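Local coordinates for protein dehalogenase (Rhodospirillaceae, PDB 6A41) that probably acts as a dehalogenating oxidoreductase, built on the Rossmann-type fold of the short-chain dehydrogenase/reductase and enoyl reductase relatives, at residues N175-F188 / L211-L224. Residues are numbered along the deposited sequence; the frame is centred on the assembly and turned at random.
Sequences NAVGSNYVENPDYF and LGKSDELGATICFL
V182 and G212 form a single beta bridge, and beyond it helix 214-224 runs back antiparallel to strand 175-179 at 166°, with the axes 9.3 Å apart. In the bridge G212 N donates to Y181 O (2.8 Å) and E183 N to G212 O (2.9 Å). On the strand, V177 divides its two methyls among the helix side chains. CG1, anti to the backbone N (chi1 176°), meets L217 CD1 at 3.6 Å, the V177 and L217 side chains lying alongside and running opposite ways; CG2 presses on L224 CD1, also at 3.6 Å, and touches I221 CG1, the I221 side chain standing roughly perpendicular to that of V177. Further along, the hydroxyl of S179 rests against L217 CD2. V182 CG1 reaches over the start of the helix, 3.5 Å from the carbonyl oxygen of the N-cap residue K213, whose N donates to E216 OE1 (2.8 Å) and so ties the cap to the first turn. At the far side of the bridge, L211 turns its two methyls to two aromatic residues, CD2 to Y181 CB and CD1 to F188 CD1 (4.2 Å). E183 stretches its carboxylate to a water that donates to OE1 and accepts from S214 N, linking the loop to the first turn of the helix. H239 of the neighbouring strand 236-239 packs on V177, V182 and T220, while F223 stacks on F223 of a second subunit. The helix belongs to the beta-alpha-beta crossover from strand 172-179 to its parallel neighbour 236-239, in a seven-stranded sheet of order 3-2-1-4-5-6-7, as in the Rossmann fold of short-chain dehydrogenases/reductases.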
loop_
_atom_site.group_PDB
_atom_site.type_symbol
_atom_site.label_atom_id
_atom_site.label_comp_id
_atom_site.label_asym_id
_atom_site.label_seq_id
_atom_site.Cartn_x
_atom_site.Cartn_y
_atom_site.Cartn_z
ATOM N N ASN A 175 -11.490 -11.568 -3.432
ATOM C CA ASN A 175 -10.032 -11.282 -3.508
ATOM C C ASN A 175 -9.572 -11.239 -4.977
ATOM O O ASN A 175 -10.295 -11.677 -5.907
ATOM C CB ASN A 175 -9.273 -12.407 -2.800
ATOM C CG ASN A 175 -9.544 -12.437 -1.318
ATOM O OD1 ASN A 175 -10.175 -13.427 -0.809
ATOM N ND2 ASN A 175 -9.242 -11.434 -0.629
ATOM N N ALA A 176 -8.326 -10.779 -5.188
ATOM C CA ALA A 176 -7.699 -10.866 -6.502
ATOM C C ALA A 176 -6.322 -11.431 -6.344
ATOM O O ALA A 176 -5.680 -11.298 -5.249
ATOM C CB ALA A 176 -7.575 -9.506 -7.138
ATOM N N VAL A 177 -5.814 -12.044 -7.381
ATOM C CA VAL A 177 -4.397 -12.449 -7.405
ATOM C C VAL A 177 -3.764 -11.529 -8.477
ATOM O O VAL A 177 -4.196 -11.480 -9.576
ATOM C CB VAL A 177 -4.218 -13.906 -7.829
ATOM C CG1 VAL A 177 -2.683 -14.223 -7.920
ATOM C CG2 VAL A 177 -4.801 -14.845 -6.759
ATOM N N GLY A 178 -2.754 -10.771 -8.084
ATOM C CA GLY A 178 -2.057 -9.840 -8.914
ATOM C C GLY A 178 -0.865 -10.534 -9.516
ATOM O O GLY A 178 0.226 -10.514 -8.957
ATOM N N SER A 179 -1.100 -11.238 -10.574
ATOM C CA SER A 179 0.016 -11.963 -11.234
ATOM C C SER A 179 0.956 -11.088 -12.016
ATOM O O SER A 179 0.597 -10.049 -12.553
ATOM C CB SER A 179 -0.521 -13.019 -12.219
ATOM O OG SER A 179 0.452 -13.993 -12.579
ATOM N N ASN A 180 2.216 -11.511 -12.093
ATOM C CA ASN A 180 3.105 -11.030 -13.171
ATOM C C ASN A 180 4.265 -12.060 -13.301
ATOM O O ASN A 180 4.601 -12.769 -12.388
ATOM C CB ASN A 180 3.706 -9.591 -12.879
ATOM C CG ASN A 180 4.082 -8.745 -14.181
ATOM O OD1 ASN A 180 4.557 -7.579 -14.065
ATOM N ND2 ASN A 180 3.933 -9.308 -15.318
ATOM N N TYR A 181 4.865 -12.112 -14.493
ATOM C CA TYR A 181 5.959 -12.988 -14.817
ATOM C C TYR A 181 5.633 -14.459 -14.619
ATOM O O TYR A 181 6.552 -15.188 -14.211
ATOM C CB TYR A 181 7.233 -12.575 -14.010
ATOM C CG TYR A 181 7.649 -11.194 -14.394
ATOM C CD1 TYR A 181 8.207 -11.002 -15.613
ATOM C CD2 TYR A 181 7.503 -10.107 -13.564
ATOM C CE1 TYR A 181 8.579 -9.773 -16.061
ATOM C CE2 TYR A 181 7.842 -8.847 -13.971
ATOM C CZ TYR A 181 8.425 -8.660 -15.235
ATOM O OH TYR A 181 8.761 -7.392 -15.747
ATOM N N VAL A 182 4.371 -14.874 -14.846
ATOM C CA VAL A 182 3.951 -16.258 -14.753
ATOM C C VAL A 182 3.767 -16.775 -16.174
ATOM O O VAL A 182 3.051 -16.124 -16.968
ATOM C CB VAL A 182 2.659 -16.464 -14.004
ATOM C CG1 VAL A 182 2.261 -17.955 -14.038
ATOM C CG2 VAL A 182 2.767 -15.958 -12.592
ATOM N N GLU A 183 4.444 -17.889 -16.493
ATOM C CA GLU A 183 4.284 -18.558 -17.808
ATOM C C GLU A 183 2.798 -18.687 -18.058
ATOM O O GLU A 183 2.086 -19.325 -17.288
ATOM C CB GLU A 183 4.919 -19.919 -17.823
ATOM C CG GLU A 183 6.408 -19.807 -17.597
ATOM C CD GLU A 183 7.114 -21.177 -17.429
ATOM O OE1 GLU A 183 6.431 -22.223 -17.481
ATOM O OE2 GLU A 183 8.341 -21.169 -17.242
ATOM N N ASN A 184 2.346 -18.104 -19.168
ATOM C CA ASN A 184 0.975 -18.149 -19.545
ATOM C C ASN A 184 0.789 -17.700 -20.917
ATOM O O ASN A 184 1.592 -16.910 -21.411
ATOM C CB ASN A 184 0.098 -17.396 -18.538
ATOM C CG ASN A 184 0.035 -15.918 -18.715
ATOM O OD1 ASN A 184 -0.683 -15.448 -19.618
ATOM N ND2 ASN A 184 0.623 -15.146 -17.748
ATOM N N PRO A 185 -0.332 -18.083 -21.511
ATOM C CA PRO A 185 -0.417 -17.773 -22.933
ATOM C C PRO A 185 -0.628 -16.336 -23.325
ATOM O O PRO A 185 -0.354 -16.006 -24.482
ATOM C CB PRO A 185 -1.548 -18.687 -23.405
ATOM C CG PRO A 185 -2.391 -18.891 -22.214
ATOM C CD PRO A 185 -1.433 -18.998 -21.095
ATOM N N ASP A 186 -1.133 -15.499 -22.429
ATOM C CA ASP A 186 -1.467 -14.096 -22.703
ATOM C C ASP A 186 -0.283 -13.125 -22.593
ATOM O O ASP A 186 -0.046 -12.302 -23.485
ATOM C CB ASP A 186 -2.667 -13.660 -21.850
ATOM C CG ASP A 186 -3.902 -14.277 -22.383
ATOM O OD1 ASP A 186 -4.154 -15.511 -22.125
ATOM O OD2 ASP A 186 -4.541 -13.619 -23.230
ATOM N N TYR A 187 0.468 -13.245 -21.512
ATOM C CA TYR A 187 1.515 -12.309 -21.187
ATOM C C TYR A 187 2.937 -12.907 -21.274
ATOM O O TYR A 187 3.872 -12.125 -21.430
ATOM C CB TYR A 187 1.225 -11.727 -19.788
ATOM C CG TYR A 187 -0.168 -11.068 -19.763
ATOM C CD1 TYR A 187 -0.490 -10.078 -20.647
ATOM C CD2 TYR A 187 -1.139 -11.533 -18.950
ATOM C CE1 TYR A 187 -1.807 -9.582 -20.728
ATOM C CE2 TYR A 187 -2.448 -10.998 -18.954
ATOM C CZ TYR A 187 -2.747 -9.986 -19.781
ATOM O OH TYR A 187 -4.081 -9.524 -19.859
ATOM N N PHE A 188 3.110 -14.246 -21.034
ATOM C CA PHE A 188 4.462 -14.865 -21.008
ATOM C C PHE A 188 4.393 -16.163 -21.803
ATOM O O PHE A 188 4.464 -17.224 -21.236
ATOM C CB PHE A 188 4.991 -15.040 -19.553
ATOM C CG PHE A 188 5.147 -13.724 -18.876
ATOM C CD1 PHE A 188 6.276 -12.968 -19.106
ATOM C CD2 PHE A 188 4.031 -13.185 -18.157
ATOM C CE1 PHE A 188 6.331 -11.641 -18.608
ATOM C CE2 PHE A 188 4.075 -11.902 -17.661
ATOM C CZ PHE A 188 5.255 -11.143 -17.869
ATOM N N LEU A 211 10.812 -17.038 -13.931
ATOM C CA LEU A 211 9.362 -16.924 -14.116
ATOM C C LEU A 211 8.605 -17.925 -13.324
ATOM O O LEU A 211 9.137 -18.969 -12.922
ATOM C CB LEU A 211 8.955 -17.071 -15.584
ATOM C CG LEU A 211 9.504 -16.128 -16.579
ATOM C CD1 LEU A 211 8.732 -16.193 -17.905
ATOM C CD2 LEU A 211 9.567 -14.701 -16.201
ATOM N N GLY A 212 7.362 -17.595 -13.018
ATOM C CA GLY A 212 6.529 -18.439 -12.257
ATOM C C GLY A 212 5.848 -19.446 -13.127
ATOM O O GLY A 212 5.805 -19.354 -14.372
ATOM N N LYS A 213 5.437 -20.518 -12.488
ATOM C CA LYS A 213 4.736 -21.609 -13.124
ATOM C C LYS A 213 3.241 -21.432 -13.104
ATOM O O LYS A 213 2.649 -20.898 -12.123
ATOM C CB LYS A 213 5.093 -22.932 -12.423
ATOM C CG LYS A 213 6.571 -23.207 -12.679
ATOM C CD LYS A 213 6.956 -24.592 -12.259
ATOM C CE LYS A 213 6.545 -24.914 -10.822
ATOM N NZ LYS A 213 7.625 -25.789 -10.197
ATOM N N SER A 214 2.589 -21.921 -14.174
ATOM C CA SER A 214 1.148 -21.751 -14.244
ATOM C C SER A 214 0.521 -22.560 -13.046
ATOM O O SER A 214 -0.484 -22.085 -12.506
ATOM C CB SER A 214 0.533 -22.240 -15.580
ATOM O OG SER A 214 0.785 -23.618 -15.599
ATOM N N ASP A 215 1.128 -23.687 -12.634
ATOM C CA ASP A 215 0.740 -24.397 -11.414
ATOM C C ASP A 215 0.842 -23.680 -10.065
ATOM O O ASP A 215 0.087 -24.038 -9.128
ATOM C CB ASP A 215 1.426 -25.714 -11.333
ATOM C CG ASP A 215 0.795 -26.705 -12.378
ATOM O OD1 ASP A 215 -0.235 -26.400 -13.084
ATOM O OD2 ASP A 215 1.340 -27.781 -12.480
ATOM N N GLU A 216 1.760 -22.704 -10.001
ATOM C CA GLU A 216 1.932 -21.840 -8.826
ATOM C C GLU A 216 0.801 -20.831 -8.760
ATOM O O GLU A 216 0.181 -20.635 -7.680
ATOM C CB GLU A 216 3.286 -21.090 -8.785
ATOM C CG GLU A 216 4.428 -21.999 -8.452
ATOM C CD GLU A 216 5.858 -21.486 -8.813
ATOM O OE1 GLU A 216 6.061 -20.741 -9.773
ATOM O OE2 GLU A 216 6.775 -21.891 -8.064
ATOM N N LEU A 217 0.562 -20.195 -9.904
ATOM C CA LEU A 217 -0.650 -19.277 -9.981
ATOM C C LEU A 217 -1.909 -20.065 -9.702
ATOM O O LEU A 217 -2.768 -19.595 -8.927
ATOM C CB LEU A 217 -0.676 -18.600 -11.312
ATOM C CG LEU A 217 -1.772 -17.562 -11.553
ATOM C CD1 LEU A 217 -1.855 -16.560 -10.493
ATOM C CD2 LEU A 217 -1.531 -16.839 -12.848
ATOM N N GLY A 218 -2.014 -21.258 -10.329
ATOM C CA GLY A 218 -3.211 -22.100 -10.059
ATOM C C GLY A 218 -3.389 -22.484 -8.548
ATOM O O GLY A 218 -4.524 -22.421 -7.994
ATOM N N ALA A 219 -2.299 -22.853 -7.903
ATOM C CA ALA A 219 -2.332 -23.217 -6.526
ATOM C C ALA A 219 -2.739 -21.997 -5.644
ATOM O O ALA A 219 -3.454 -22.173 -4.642
ATOM C CB ALA A 219 -0.999 -23.824 -5.967
ATOM N N THR A 220 -2.263 -20.825 -6.006
ATOM C CA THR A 220 -2.685 -19.594 -5.306
ATOM C C THR A 220 -4.146 -19.302 -5.380
ATOM O O THR A 220 -4.817 -18.997 -4.394
ATOM C CB THR A 220 -1.766 -18.424 -5.715
ATOM O OG1 THR A 220 -0.369 -18.800 -5.448
ATOM C CG2 THR A 220 -2.115 -17.257 -4.921
ATOM N N ILE A 221 -4.658 -19.332 -6.583
ATOM C CA ILE A 221 -6.097 -19.183 -6.806
ATOM C C ILE A 221 -6.898 -20.259 -6.085
ATOM O O ILE A 221 -7.921 -19.914 -5.372
ATOM C CB ILE A 221 -6.378 -19.112 -8.328
ATOM C CG1 ILE A 221 -5.732 -17.936 -9.024
ATOM C CG2 ILE A 221 -7.857 -19.277 -8.636
ATOM C CD1 ILE A 221 -5.543 -18.160 -10.553
ATOM N N CYS A 222 -6.483 -21.524 -6.182
ATOM C CA CYS A 222 -7.093 -22.585 -5.449
ATOM C C CYS A 222 -7.104 -22.388 -3.916
ATOM O O CYS A 222 -8.120 -22.580 -3.240
ATOM C CB CYS A 222 -6.485 -23.935 -5.766
ATOM S SG CYS A 222 -6.988 -24.483 -7.420
ATOM N N PHE A 223 -5.959 -21.933 -3.397
ATOM C CA PHE A 223 -5.936 -21.623 -2.004
ATOM C C PHE A 223 -7.049 -20.556 -1.635
ATOM O O PHE A 223 -7.836 -20.811 -0.663
ATOM C CB PHE A 223 -4.536 -21.114 -1.535
ATOM C CG PHE A 223 -4.601 -20.511 -0.099
ATOM C CD1 PHE A 223 -4.846 -21.327 0.976
ATOM C CD2 PHE A 223 -4.501 -19.136 0.075
ATOM C CE1 PHE A 223 -5.019 -20.810 2.309
ATOM C CE2 PHE A 223 -4.618 -18.576 1.343
ATOM C CZ PHE A 223 -4.874 -19.397 2.419
ATOM N N LEU A 224 -7.192 -19.476 -2.403
ATOM C CA LEU A 224 -8.196 -18.464 -2.056
ATOM C C LEU A 224 -9.623 -18.999 -2.196
ATOM O O LEU A 224 -10.498 -18.521 -1.453
ATOM C CB LEU A 224 -8.047 -17.198 -2.891
ATOM C CG LEU A 224 -6.707 -16.503 -2.573
ATOM C CD1 LEU A 224 -6.460 -15.471 -3.666
ATOM C CD2 LEU A 224 -6.672 -15.881 -1.167
HETATM O O HOH W 1 3.956 -23.112 -16.305
#